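PDB 1R4V: uncharacterized protein aq_328 from Aquifex aeolicus, which is of unknown function but adopts a largely helical, histone-type fold and may take part in protein heterodimerization. Local coordinates for residues 147-152 / 160-165; 38-43 / 141-146; 51-56 / 133-138; 30-35 / 107-112. One frame throughout, in Å; residues are numbered along the deposited sequence. Where two conformers were deposited one is given.

Interaction 1 of 4, residues 147-152 / 160-165. With ZN (zinc ion), chain B.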
loop_
_atom_site.group_PDB
_atom_site.type_symbol
_atom_site.label_atom_id
_atom_site.label_comp_id
_atom_site.label_asym_id
_atom_site.label_seq_id
_atom_site.Cartn_x
_atom_site.Cartn_y
_atom_site.Cartn_z
ATOM N N LYS A 147 4.777 12.352 6.652
ATOM C CA LYS A 147 5.755 13.090 7.441
ATOM C C LYS A 147 6.440 14.219 6.700
ATOM O O LYS A 147 6.715 15.260 7.301
ATOM C CB LYS A 147 6.791 12.128 8.004
ATOM C CG LYS A 147 6.170 11.332 9.147
ATOM C CD LYS A 147 7.211 10.648 10.020
ATOM C CE LYS A 147 7.673 9.353 9.403
ATOM N NZ LYS A 147 8.333 8.548 10.461
ATOM N N LYS A 148 6.705 14.027 5.416
ATOM C CA LYS A 148 7.329 15.068 4.600
ATOM C C LYS A 148 6.368 16.088 3.987
ATOM O O LYS A 148 6.809 17.143 3.538
ATOM C CB LYS A 148 8.146 14.404 3.499
ATOM C CG LYS A 148 9.446 13.890 4.059
ATOM C CD LYS A 148 10.072 12.819 3.241
ATOM C CE LYS A 148 11.358 12.404 3.946
ATOM N NZ LYS A 148 11.991 11.308 3.225
ATOM N N ALA A 149 5.073 15.817 3.970
ATOM C CA ALA A 149 4.114 16.718 3.315
ATOM C C ALA A 149 3.054 17.381 4.199
ATOM O O ALA A 149 2.613 18.460 3.856
ATOM C CB ALA A 149 3.437 16.008 2.167
ATOM N N THR A 150 2.638 16.786 5.312
ATOM C CA THR A 150 1.473 17.290 6.028
ATOM C C THR A 150 1.774 18.365 7.054
ATOM O O THR A 150 0.939 19.251 7.220
ATOM C CB THR A 150 0.667 16.173 6.736
ATOM O OG1 THR A 150 1.427 15.534 7.762
ATOM C CG2 THR A 150 0.286 15.069 5.771
ATOM N N GLY A 151 2.912 18.285 7.748
ATOM C CA GLY A 151 3.231 19.199 8.851
ATOM C C GLY A 151 2.466 18.986 10.147
ATOM O O GLY A 151 2.563 19.792 11.078
ATOM N N GLU A 152 1.717 17.892 10.209
ATOM C CA GLU A 152 0.824 17.549 11.303
ATOM C C GLU A 152 1.162 16.135 11.810
ATOM O O GLU A 152 1.134 15.191 11.028
ATOM C CB GLU A 152 -0.620 17.575 10.784
ATOM C CG GLU A 152 -1.129 18.954 10.387
ATOM C CD GLU A 152 -2.310 18.989 9.416
ATOM O OE1 GLU A 152 -2.979 17.960 9.174
ATOM O OE2 GLU A 152 -2.565 20.096 8.863
HETATM N N MSE A 160 -4.469 14.428 4.414
HETATM C CA MSE A 160 -4.440 13.101 3.817
HETATM C C MSE A 160 -4.886 13.091 2.363
HETATM O O MSE A 160 -4.327 12.354 1.543
HETATM C CB MSE A 160 -5.362 12.174 4.599
HETATM C CG MSE A 160 -4.812 11.893 5.992
HETATM SE SE MSE A 160 -2.973 11.064 5.919
HETATM C CE MSE A 160 -3.201 9.801 4.668
ATOM N N GLU A 161 -5.914 13.885 2.056
ATOM C CA GLU A 161 -6.336 14.074 0.672
ATOM C C GLU A 161 -5.211 14.628 -0.182
ATOM O O GLU A 161 -5.035 14.208 -1.333
ATOM C CB GLU A 161 -7.575 14.966 0.589
ATOM C CG GLU A 161 -8.828 14.309 1.150
ATOM C CD GLU A 161 -10.025 15.252 1.139
ATOM O OE1 GLU A 161 -10.185 16.002 0.191
ATOM O OE2 GLU A 161 -10.815 15.274 2.096
ATOM N N PHE A 162 -4.430 15.548 0.363
ATOM C CA PHE A 162 -3.240 16.042 -0.332
ATOM C C PHE A 162 -2.144 14.982 -0.523
ATOM O O PHE A 162 -1.540 14.905 -1.581
ATOM C CB PHE A 162 -2.684 17.238 0.434
ATOM C CG PHE A 162 -1.407 17.802 -0.147
ATOM C CD1 PHE A 162 -1.393 18.378 -1.409
ATOM C CD2 PHE A 162 -0.222 17.784 0.585
ATOM C CE1 PHE A 162 -0.225 18.914 -1.935
ATOM C CE2 PHE A 162 0.955 18.322 0.064
ATOM C CZ PHE A 162 0.944 18.893 -1.203
ATOM N N VAL A 163 -1.880 14.155 0.485
ATOM C CA VAL A 163 -0.938 13.033 0.357
ATOM C C VAL A 163 -1.355 12.101 -0.789
ATOM O O VAL A 163 -0.531 11.771 -1.632
ATOM C CB VAL A 163 -0.766 12.261 1.702
ATOM C CG1 VAL A 163 -0.049 10.923 1.553
ATOM C CG2 VAL A 163 -0.014 13.117 2.721
ATOM N N ALA A 164 -2.618 11.699 -0.841
ATOM C CA ALA A 164 -3.113 10.875 -1.933
ATOM C C ALA A 164 -2.898 11.484 -3.325
ATOM O O ALA A 164 -2.546 10.750 -4.255
ATOM C CB ALA A 164 -4.576 10.555 -1.758
ATOM N N GLN A 165 -3.112 12.791 -3.453
ATOM C CA GLN A 165 -2.856 13.535 -4.682
ATOM C C GLN A 165 -1.403 13.482 -5.111
ATOM O O GLN A 165 -1.098 13.227 -6.279
ATOM C CB GLN A 165 -3.248 14.996 -4.518
ATOM C CG GLN A 165 -4.739 15.226 -4.527
ATOM C CD GLN A 165 -5.131 16.710 -4.559
ATOM O OE1 GLN A 165 -5.548 17.199 -5.610
ATOM N NE2 GLN A 165 -4.972 17.426 -3.438
HETATM ZN ZN ZN B . -11.425 17.616 0.739
#
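T150 and V163 meet methyl to methyl, CG2 to CG2 at 3.6 Å, their side chains crossing at a slant. The second apolar contact is looser: A149 CB lies 4.0 Å from F162 CE2, approaching the ring obliquely near the protein surface. In F162 the ring swings away from its own backbone N (chi1 177°), which carries CE2 across to the end of the other helix. Helix 131-149 gives out here, and G151, with positive phi, turns the chain into the short loop that leads to helix 157-168. The result is a helix-loop-helix packed against itself, an element of which histone folds are built, in keeping with the histone-type fold of this protein. No hydrogen bond bridges the two segments. T150 OG1 bonds to I146 O in the preceding turn and also takes a long, weak bond from E152 N (3.4 Å, 167° at the hydrogen), so one hydroxyl ties helix end to loop. The metal contact is separate: E161, which does not touch 147-152, binds a zinc ion through OE1 at 2.1 Å, and E158, nearly one turn earlier, supplies a further ligand.

Interaction 2 of 4, residues 38-43 / 141-146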
loop_
_atom_site.group_PDB
_atom_site.type_symbol
_atom_site.label_atom_id
_atom_site.label_comp_id
_atom_site.label_asym_id
_atom_site.label_seq_id
_atom_site.Cartn_x
_atom_site.Cartn_y
_atom_site.Cartn_z
ATOM N N THR A 38 3.419 4.524 17.414
ATOM C CA THR A 38 4.597 4.158 18.209
ATOM C C THR A 38 5.901 4.138 17.419
ATOM O O THR A 38 6.927 4.556 17.946
ATOM C CB THR A 38 4.358 2.797 18.911
ATOM O OG1 THR A 38 4.047 1.786 17.933
ATOM C CG2 THR A 38 3.116 2.872 19.758
ATOM N N GLU A 39 5.892 3.671 16.172
ATOM C CA GLU A 39 7.133 3.557 15.396
ATOM C C GLU A 39 7.384 4.670 14.370
ATOM O O GLU A 39 8.540 4.975 14.077
ATOM C CB GLU A 39 7.218 2.178 14.719
ATOM C CG GLU A 39 7.177 0.991 15.680
ATOM C CD GLU A 39 8.313 0.945 16.710
ATOM O OE1 GLU A 39 9.468 1.318 16.384
ATOM O OE2 GLU A 39 8.053 0.519 17.865
ATOM N N LEU A 40 6.329 5.275 13.822
ATOM C CA LEU A 40 6.453 6.296 12.775
ATOM C C LEU A 40 6.058 7.718 13.177
ATOM O O LEU A 40 6.237 8.616 12.370
ATOM C CB LEU A 40 5.625 5.876 11.550
ATOM C CG LEU A 40 5.928 4.502 10.956
ATOM C CD1 LEU A 40 5.016 4.114 9.779
ATOM C CD2 LEU A 40 7.375 4.447 10.527
ATOM N N ASP A 41 5.546 7.927 14.392
ATOM C CA ASP A 41 5.119 9.226 14.924
ATOM C C ASP A 41 3.962 9.843 14.136
ATOM O O ASP A 41 3.930 11.060 13.925
ATOM C CB ASP A 41 6.288 10.228 15.003
ATOM C CG ASP A 41 7.382 9.796 15.983
ATOM O OD1 ASP A 41 8.573 9.813 15.586
ATOM O OD2 ASP A 41 7.153 9.421 17.164
ATOM N N ILE A 42 3.028 9.010 13.692
ATOM C CA ILE A 42 1.867 9.473 12.957
ATOM C C ILE A 42 0.641 8.970 13.700
ATOM O O ILE A 42 0.457 7.768 13.875
ATOM C CB ILE A 42 1.822 8.950 11.515
ATOM C CG1 ILE A 42 2.981 9.495 10.676
ATOM C CG2 ILE A 42 0.460 9.296 10.910
ATOM C CD1 ILE A 42 3.282 8.669 9.445
ATOM N N ASP A 43 -0.197 9.903 14.116
ATOM C CA ASP A 43 -1.414 9.608 14.828
ATOM C C ASP A 43 -2.569 9.531 13.826
ATOM O O ASP A 43 -3.047 10.539 13.325
ATOM C CB ASP A 43 -1.611 10.697 15.882
ATOM C CG ASP A 43 -2.854 10.498 16.743
ATOM O OD1 ASP A 43 -3.570 9.482 16.584
ATOM O OD2 ASP A 43 -3.211 11.332 17.622
HETATM N N MSE A 141 5.904 3.742 2.354
HETATM C CA MSE A 141 6.018 4.894 1.471
HETATM C C MSE A 141 5.056 6.030 1.804
HETATM O O MSE A 141 5.476 7.190 1.896
HETATM C CB MSE A 141 5.866 4.471 0.029
HETATM C CG MSE A 141 6.028 5.668 -0.843
HETATM SE SE MSE A 141 4.257 6.323 -1.491
HETATM C CE MSE A 141 4.947 7.627 -2.811
ATOM N N HIS A 142 3.784 5.714 1.996
ATOM C CA HIS A 142 2.801 6.696 2.431
ATOM C C HIS A 142 3.159 7.334 3.773
ATOM O O HIS A 142 2.984 8.523 3.917
ATOM C CB HIS A 142 1.395 6.111 2.527
ATOM C CG HIS A 142 0.710 5.993 1.209
ATOM N ND1 HIS A 142 1.055 5.038 0.276
ATOM C CD2 HIS A 142 -0.308 6.700 0.669
ATOM C CE1 HIS A 142 0.273 5.161 -0.783
ATOM N NE2 HIS A 142 -0.558 6.167 -0.569
ATOM N N ALA A 143 3.669 6.577 4.731
ATOM C CA ALA A 143 4.098 7.168 6.006
ATOM C C ALA A 143 5.197 8.221 5.777
ATOM O O ALA A 143 5.198 9.269 6.412
ATOM C CB ALA A 143 4.574 6.070 6.966
ATOM N N ASP A 144 6.118 7.935 4.867
ATOM C CA ASP A 144 7.228 8.809 4.519
ATOM C C ASP A 144 6.661 10.110 3.942
ATOM O O ASP A 144 7.060 11.195 4.335
ATOM C CB ASP A 144 8.177 8.126 3.531
ATOM C CG ASP A 144 9.444 8.957 3.237
ATOM O OD1 ASP A 144 10.087 9.475 4.181
ATOM O OD2 ASP A 144 9.889 9.139 2.078
ATOM N N VAL A 145 5.699 9.999 3.035
ATOM C CA VAL A 145 5.094 11.151 2.399
ATOM C C VAL A 145 4.283 11.941 3.431
ATOM O O VAL A 145 4.358 13.167 3.420
ATOM C CB VAL A 145 4.238 10.732 1.186
ATOM C CG1 VAL A 145 3.532 11.958 0.576
ATOM C CG2 VAL A 145 5.149 10.038 0.150
ATOM N N ILE A 146 3.542 11.277 4.321
ATOM C CA ILE A 146 2.769 12.000 5.353
ATOM C C ILE A 146 3.673 12.913 6.179
ATOM O O ILE A 146 3.378 14.085 6.400
ATOM C CB ILE A 146 2.030 11.005 6.281
ATOM C CG1 ILE A 146 0.866 10.334 5.525
ATOM C CG2 ILE A 146 1.544 11.662 7.566
ATOM C CD1 ILE A 146 0.399 9.063 6.132
#
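I146 N bonds to H142 O at 2.8 Å, one of the backbone bonds that keep A143 and I146 on the same side of their helix, where L40 and I42 reach them. No hydrogen bond crosses between the segments; the contact is apolar. A143 is its middle. L40 drops CD1 onto A143 CB at 3.5 Å, closer than carbons usually pack, and I42 brings CD1 to the same methyl, 3.8 Å away. That I42 methyl also rests 3.6 Å from A143 O, so it covers backbone as well as side chain. Farther along the helix it meets I146 CG2 at 3.9 Å, the two branched chains passing at an angle. I42 has CG1 beside its backbone N (chi1 -65°) and extended onward, and this sends CD1 out between A143 and I146. At D41 the chain leaves helical geometry with positive phi, and L40 and I42, before and after it, both point at helix 131-149. L40 O, at the helix end, accepts from K147 NZ, a second tie to helix 131-149. The contact lays the end of helix 29-40 and the loop after it against helix 131-149. F36 packs on I42 and A143 from helix 29-40, while P155, in the loop leading to helix 157-168, touches I146.

Interaction 3 of 4, residues 51-56 / 133-138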
loop_
_atom_site.group_PDB
_atom_site.type_symbol
_atom_site.label_atom_id
_atom_site.label_comp_id
_atom_site.label_asym_id
_atom_site.label_seq_id
_atom_site.Cartn_x
_atom_site.Cartn_y
_atom_site.Cartn_z
ATOM N N LEU A 51 -8.721 6.871 4.347
ATOM C CA LEU A 51 -8.127 7.657 3.270
ATOM C C LEU A 51 -6.781 7.078 2.851
ATOM O O LEU A 51 -6.496 6.971 1.650
ATOM C CB LEU A 51 -8.008 9.134 3.686
ATOM C CG LEU A 51 -9.349 9.878 3.807
ATOM C CD1 LEU A 51 -9.154 11.232 4.474
ATOM C CD2 LEU A 51 -9.977 10.090 2.459
ATOM N N LEU A 52 -5.974 6.696 3.833
ATOM C CA LEU A 52 -4.665 6.091 3.612
ATOM C C LEU A 52 -4.812 4.798 2.806
ATOM O O LEU A 52 -4.133 4.598 1.796
ATOM C CB LEU A 52 -3.980 5.818 4.946
ATOM C CG LEU A 52 -2.718 4.942 4.948
ATOM C CD1 LEU A 52 -1.600 5.601 4.102
ATOM C CD2 LEU A 52 -2.285 4.741 6.362
ATOM N N LEU A 53 -5.705 3.924 3.246
ATOM C CA LEU A 53 -5.947 2.657 2.550
ATOM C C LEU A 53 -6.526 2.818 1.147
ATOM O O LEU A 53 -6.201 2.023 0.254
ATOM C CB LEU A 53 -6.848 1.749 3.392
ATOM C CG LEU A 53 -6.314 1.318 4.749
ATOM C CD1 LEU A 53 -7.383 0.438 5.433
ATOM C CD2 LEU A 53 -5.004 0.594 4.630
ATOM N N ASN A 54 -7.367 3.832 0.923
ATOM C CA ASN A 54 -7.877 4.074 -0.418
ATOM C C ASN A 54 -6.736 4.515 -1.338
ATOM O O ASN A 54 -6.716 4.132 -2.495
ATOM C CB ASN A 54 -9.015 5.077 -0.453
ATOM C CG ASN A 54 -10.322 4.504 0.077
ATOM O OD1 ASN A 54 -10.517 3.288 0.133
ATOM N ND2 ASN A 54 -11.237 5.397 0.453
ATOM N N SER A 55 -5.791 5.288 -0.811
ATOM C CA SER A 55 -4.632 5.738 -1.567
ATOM C C SER A 55 -3.683 4.565 -1.855
ATOM O O SER A 55 -3.144 4.445 -2.959
ATOM C CB SER A 55 -3.931 6.883 -0.831
ATOM O OG SER A 55 -2.775 7.283 -1.528
ATOM N N VAL A 56 -3.472 3.692 -0.868
ATOM C CA VAL A 56 -2.664 2.492 -1.053
ATOM C C VAL A 56 -3.272 1.615 -2.155
ATOM O O VAL A 56 -2.582 1.149 -3.071
ATOM C CB VAL A 56 -2.475 1.728 0.289
ATOM C CG1 VAL A 56 -1.868 0.359 0.063
ATOM C CG2 VAL A 56 -1.605 2.546 1.237
ATOM N N ASN A 133 3.897 -7.954 0.846
ATOM C CA ASN A 133 5.123 -7.169 0.794
ATOM C C ASN A 133 4.920 -5.891 -0.002
ATOM O O ASN A 133 5.404 -4.852 0.389
ATOM C CB ASN A 133 6.277 -7.991 0.252
ATOM C CG ASN A 133 6.595 -9.145 1.182
ATOM O OD1 ASN A 133 6.540 -9.001 2.411
ATOM N ND2 ASN A 133 6.878 -10.303 0.601
ATOM N N ILE A 134 4.190 -5.968 -1.101
ATOM C CA ILE A 134 3.913 -4.771 -1.907
ATOM C C ILE A 134 3.100 -3.766 -1.105
ATOM O O ILE A 134 3.421 -2.570 -1.090
ATOM C CB ILE A 134 3.198 -5.168 -3.194
ATOM C CG1 ILE A 134 4.148 -6.011 -4.053
ATOM C CG2 ILE A 134 2.736 -3.928 -3.947
ATOM C CD1 ILE A 134 3.501 -6.663 -5.260
HETATM N N MSE A 135 2.051 -4.240 -0.441
HETATM C CA MSE A 135 1.196 -3.367 0.340
HETATM C C MSE A 135 1.934 -2.788 1.527
HETATM O O MSE A 135 1.763 -1.627 1.846
HETATM C CB MSE A 135 -0.062 -4.074 0.828
HETATM C CG MSE A 135 -1.194 -3.022 0.904
HETATM SE SE MSE A 135 -2.577 -3.757 1.946
HETATM C CE MSE A 135 -3.511 -2.108 2.677
ATOM N N GLY A 136 2.727 -3.609 2.197
ATOM C CA GLY A 136 3.570 -3.139 3.280
ATOM C C GLY A 136 4.537 -2.053 2.861
ATOM O O GLY A 136 4.678 -1.074 3.574
ATOM N N GLY A 137 5.165 -2.196 1.700
ATOM C CA GLY A 137 5.984 -1.156 1.087
ATOM C C GLY A 137 5.225 0.116 0.746
ATOM O O GLY A 137 5.726 1.235 0.935
ATOM N N LEU A 138 4.020 -0.037 0.222
ATOM C CA LEU A 138 3.153 1.102 -0.088
ATOM C C LEU A 138 2.738 1.830 1.191
ATOM O O LEU A 138 2.639 3.044 1.211
ATOM C CB LEU A 138 1.925 0.667 -0.887
ATOM C CG LEU A 138 2.184 0.303 -2.348
ATOM C CD1 LEU A 138 0.957 -0.381 -2.899
ATOM C CD2 LEU A 138 2.619 1.529 -3.180
#
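V56 turns CG1 anti to its backbone N (chi1 169°), and M135 holds its first torsion off a staggered position (chi1 -149°) with the rest of the chain extended; together these bring the valine methyl against the flank of the selenomethionine. CG1 of V56 lies 3.5 Å from CG of M135, and the two side chains cross at about a right angle. M135 then runs on past V56 to L53, where its terminal methyl CE comes within 3.7 Å of L53 CD2, again crosswise. The long side chain therefore spans two residues of helix 51-56 that sit nearly one turn apart. L138, nearly a turn further along the other helix, meets the same valine methyl from a direction roughly perpendicular to that of M135: its CB is 3.9 Å from V56 CG1, and its CD1 lies equally far, 3.9 Å, from V56 O. V56 is thus the common partner of M135 and L138. All four residues are buried, and no hydrogen bond joins the segments. L109 of helix 106-113 touches both L53 and M135, L90 of helix 88-98 adds to L138, and H142 packs on V56. The short axes approach to 10.8 Å at 124° between their directions. Two long helices crossing at the centre of the chain through such apolar residues are consistent with the paired histone folds seen in dimers, where the long central helices cross.

Interaction 4 of 4, residues 30-35 / 107-112. With ZN (zinc ion), chain C; CAC (cacodylate ion), chain D.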
loop_
_atom_site.group_PDB
_atom_site.type_symbol
_atom_site.label_atom_id
_atom_site.label_comp_id
_atom_site.label_asym_id
_atom_site.label_seq_id
_atom_site.Cartn_x
_atom_site.Cartn_y
_atom_site.Cartn_z
ATOM N N ASP A 30 -6.520 -1.364 14.244
ATOM C CA ASP A 30 -5.857 -1.537 15.528
ATOM C C ASP A 30 -4.326 -1.566 15.431
ATOM O O ASP A 30 -3.640 -0.692 15.939
ATOM C CB ASP A 30 -6.422 -2.846 16.107
ATOM C CG ASP A 30 -6.917 -3.809 14.992
ATOM O OD1 ASP A 30 -6.200 -4.759 14.541
ATOM O OD2 ASP A 30 -8.052 -3.602 14.489
ATOM N N LYS A 31 -3.786 -2.562 14.734
ATOM C CA LYS A 31 -2.350 -2.808 14.630
ATOM C C LYS A 31 -1.606 -1.775 13.803
ATOM O O LYS A 31 -0.432 -1.463 14.068
ATOM C CB LYS A 31 -2.152 -4.202 14.022
ATOM C CG LYS A 31 -2.691 -5.247 14.999
ATOM C CD LYS A 31 -3.073 -6.561 14.367
ATOM C CE LYS A 31 -1.872 -7.368 14.053
ATOM N NZ LYS A 31 -2.183 -8.814 14.356
ATOM N N LEU A 32 -2.290 -1.265 12.783
ATOM C CA LEU A 32 -1.719 -0.220 11.942
ATOM C C LEU A 32 -1.624 1.058 12.758
ATOM O O LEU A 32 -0.582 1.696 12.774
ATOM C CB LEU A 32 -2.597 0.005 10.723
ATOM C CG LEU A 32 -2.024 0.994 9.687
ATOM C CD1 LEU A 32 -0.807 0.431 8.985
ATOM C CD2 LEU A 32 -3.111 1.356 8.714
ATOM N N ASP A 33 -2.729 1.398 13.424
ATOM C CA ASP A 33 -2.854 2.577 14.285
ATOM C C ASP A 33 -1.714 2.563 15.272
ATOM O O ASP A 33 -0.897 3.487 15.361
ATOM C CB ASP A 33 -4.232 2.527 14.946
ATOM C CG ASP A 33 -4.479 3.602 15.993
ATOM O OD1 ASP A 33 -3.642 4.486 16.250
ATOM O OD2 ASP A 33 -5.544 3.584 16.637
ATOM N N HIS A 34 -1.636 1.454 15.996
ATOM C CA HIS A 34 -0.591 1.244 16.969
ATOM C C HIS A 34 0.826 1.326 16.367
ATOM O O HIS A 34 1.682 1.981 16.949
ATOM C CB HIS A 34 -0.884 -0.066 17.714
ATOM C CG HIS A 34 -0.029 -0.269 18.908
ATOM N ND1 HIS A 34 -0.518 -0.178 20.195
ATOM C CD2 HIS A 34 1.290 -0.547 19.013
ATOM C CE1 HIS A 34 0.464 -0.416 21.044
ATOM N NE2 HIS A 34 1.570 -0.641 20.354
ATOM N N TYR A 35 1.116 0.718 15.220
ATOM C CA TYR A 35 2.443 0.853 14.613
ATOM C C TYR A 35 2.787 2.277 14.098
ATOM O O TYR A 35 3.912 2.766 14.242
ATOM C CB TYR A 35 2.588 -0.103 13.410
ATOM C CG TYR A 35 3.993 -0.126 12.883
ATOM C CD1 TYR A 35 4.954 -0.896 13.503
ATOM C CD2 TYR A 35 4.384 0.658 11.810
ATOM C CE1 TYR A 35 6.259 -0.923 13.045
ATOM C CE2 TYR A 35 5.692 0.644 11.341
ATOM C CZ TYR A 35 6.621 -0.147 11.967
ATOM O OH TYR A 35 7.926 -0.191 11.554
ATOM N N ASP A 107 -1.793 -8.192 6.595
ATOM C CA ASP A 107 -2.607 -9.301 6.102
ATOM C C ASP A 107 -4.091 -9.036 6.224
ATOM O O ASP A 107 -4.846 -9.366 5.312
ATOM C CB ASP A 107 -2.247 -10.605 6.795
ATOM C CG ASP A 107 -0.856 -11.064 6.436
ATOM O OD1 ASP A 107 -0.094 -11.455 7.351
ATOM O OD2 ASP A 107 -0.443 -11.040 5.258
ATOM N N GLU A 108 -4.504 -8.419 7.331
ATOM C CA GLU A 108 -5.897 -8.076 7.517
ATOM C C GLU A 108 -6.248 -6.890 6.624
ATOM O O GLU A 108 -7.350 -6.824 6.080
ATOM C CB GLU A 108 -6.199 -7.755 8.991
ATOM C CG GLU A 108 -5.802 -8.850 9.975
ATOM C CD GLU A 108 -4.396 -8.716 10.571
ATOM O OE1 GLU A 108 -3.390 -8.613 9.818
ATOM O OE2 GLU A 108 -4.291 -8.731 11.824
ATOM N N LEU A 109 -5.324 -5.950 6.464
ATOM C CA LEU A 109 -5.619 -4.749 5.695
ATOM C C LEU A 109 -5.755 -5.096 4.206
ATOM O O LEU A 109 -6.557 -4.507 3.469
ATOM C CB LEU A 109 -4.530 -3.708 5.925
ATOM C CG LEU A 109 -4.434 -3.157 7.353
ATOM C CD1 LEU A 109 -3.141 -2.360 7.433
ATOM C CD2 LEU A 109 -5.669 -2.352 7.693
ATOM N N LEU A 110 -4.980 -6.077 3.766
ATOM C CA LEU A 110 -5.049 -6.555 2.384
ATOM C C LEU A 110 -6.457 -7.077 2.085
ATOM O O LEU A 110 -7.053 -6.727 1.072
ATOM C CB LEU A 110 -4.023 -7.664 2.147
ATOM C CG LEU A 110 -3.310 -7.725 0.792
ATOM C CD1 LEU A 110 -2.955 -9.159 0.536
ATOM C CD2 LEU A 110 -4.052 -7.097 -0.406
ATOM N N GLU A 111 -6.996 -7.909 2.967
ATOM C CA GLU A 111 -8.359 -8.418 2.800
ATOM C C GLU A 111 -9.386 -7.298 2.867
ATOM O O GLU A 111 -10.346 -7.270 2.106
ATOM C CB GLU A 111 -8.708 -9.500 3.822
ATOM C CG GLU A 111 -9.828 -10.402 3.325
ATOM C CD GLU A 111 -10.088 -11.612 4.216
ATOM O OE1 GLU A 111 -10.514 -12.677 3.682
ATOM O OE2 GLU A 111 -9.870 -11.504 5.452
ATOM N N TYR A 112 -9.174 -6.368 3.786
ATOM C CA TYR A 112 -10.049 -5.219 3.917
ATOM C C TYR A 112 -10.168 -4.381 2.650
ATOM O O TYR A 112 -11.276 -4.012 2.284
ATOM C CB TYR A 112 -9.564 -4.324 5.042
ATOM C CG TYR A 112 -10.492 -3.160 5.252
ATOM C CD1 TYR A 112 -11.637 -3.338 6.002
ATOM C CD2 TYR A 112 -10.233 -1.903 4.696
ATOM C CE1 TYR A 112 -12.502 -2.310 6.223
ATOM C CE2 TYR A 112 -11.106 -0.836 4.918
ATOM C CZ TYR A 112 -12.237 -1.065 5.689
ATOM O OH TYR A 112 -13.179 -0.112 5.979
HETATM ZN ZN ZN C . -6.038 4.256 18.447
HETATM AS AS CAC D . -4.724 1.483 20.019
HETATM O O1 CAC D . -5.333 3.105 19.891
HETATM O O2 CAC D . -2.995 1.283 20.051
HETATM C C1 CAC D . -5.461 0.610 21.624
HETATM C C2 CAC D . -5.370 0.636 18.373
HETATM O O HOH W 1 -5.180 6.185 18.487
HETATM O O HOH W 2 -7.671 3.489 19.418
#
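The E108 carboxylate meets K31 through OE2: NZ sits 3.3 Å away in a weak hydrogen bond that forms part of a salt bridge, and CD and CE of the lysine pass 3.6 Å from the same oxygen. The other flat group, the H34 imidazole, has cacodylate O2 at its edge, near the ring plane, where ND1 donates at 2.9 Å with an angle of 143°. K31 bends at its last two torsions to turn NZ toward E108, and NZ has its stronger partner in D103, so the ammonium is shared between two acidic groups. D30 OD1, a like charge 5.2 Å from E108 OE2, would probably be offset in part by the lysine. Deeper in lies an apolar contact: L109 pushes CD1 into the fork of L32, 3.9 Å from L32 CD2, the two chains crossing at about a right angle. On the side away from helix 107-112, D33 binds a zinc ion through OD2 at 2.0 Å. O1 of a cacodylate ion, probably from the crystallisation liquor, and two waters make up the rest of the four ligands found. R37 bonds to D33 OD1 and to the cacodylate, and R25 reaches D33 OD2. The contact sets helix 29-40 beside helix 106-113. I49 of helix 46-62 packs on L32; L53, from that same helix, and M135 of helix 131-149 reach L109.

How the interactions relate
Helix 131-149 carries one segment each of interactions 1, 2 and 3. Interactions 1 and 2, with centres 10 Å apart, are joined by packing of M160 SE on I146 CD1 at 3.9 Å. Interactions 2 and 3 (12 Å) share a probable hydrogen bond between H142 NE2 and S55 OG, 2.7 Å long. Interaction 3 lies about 1 Å from the centre of the chain and borders interaction 4 (10 Å), where M135 CE packs on L109 CB at 3.8 Å. Interactions 1 and 4 do not touch; their centres are 20 Å apart. Interactions 1 and 4 each include a zinc ligand, E161 and D33.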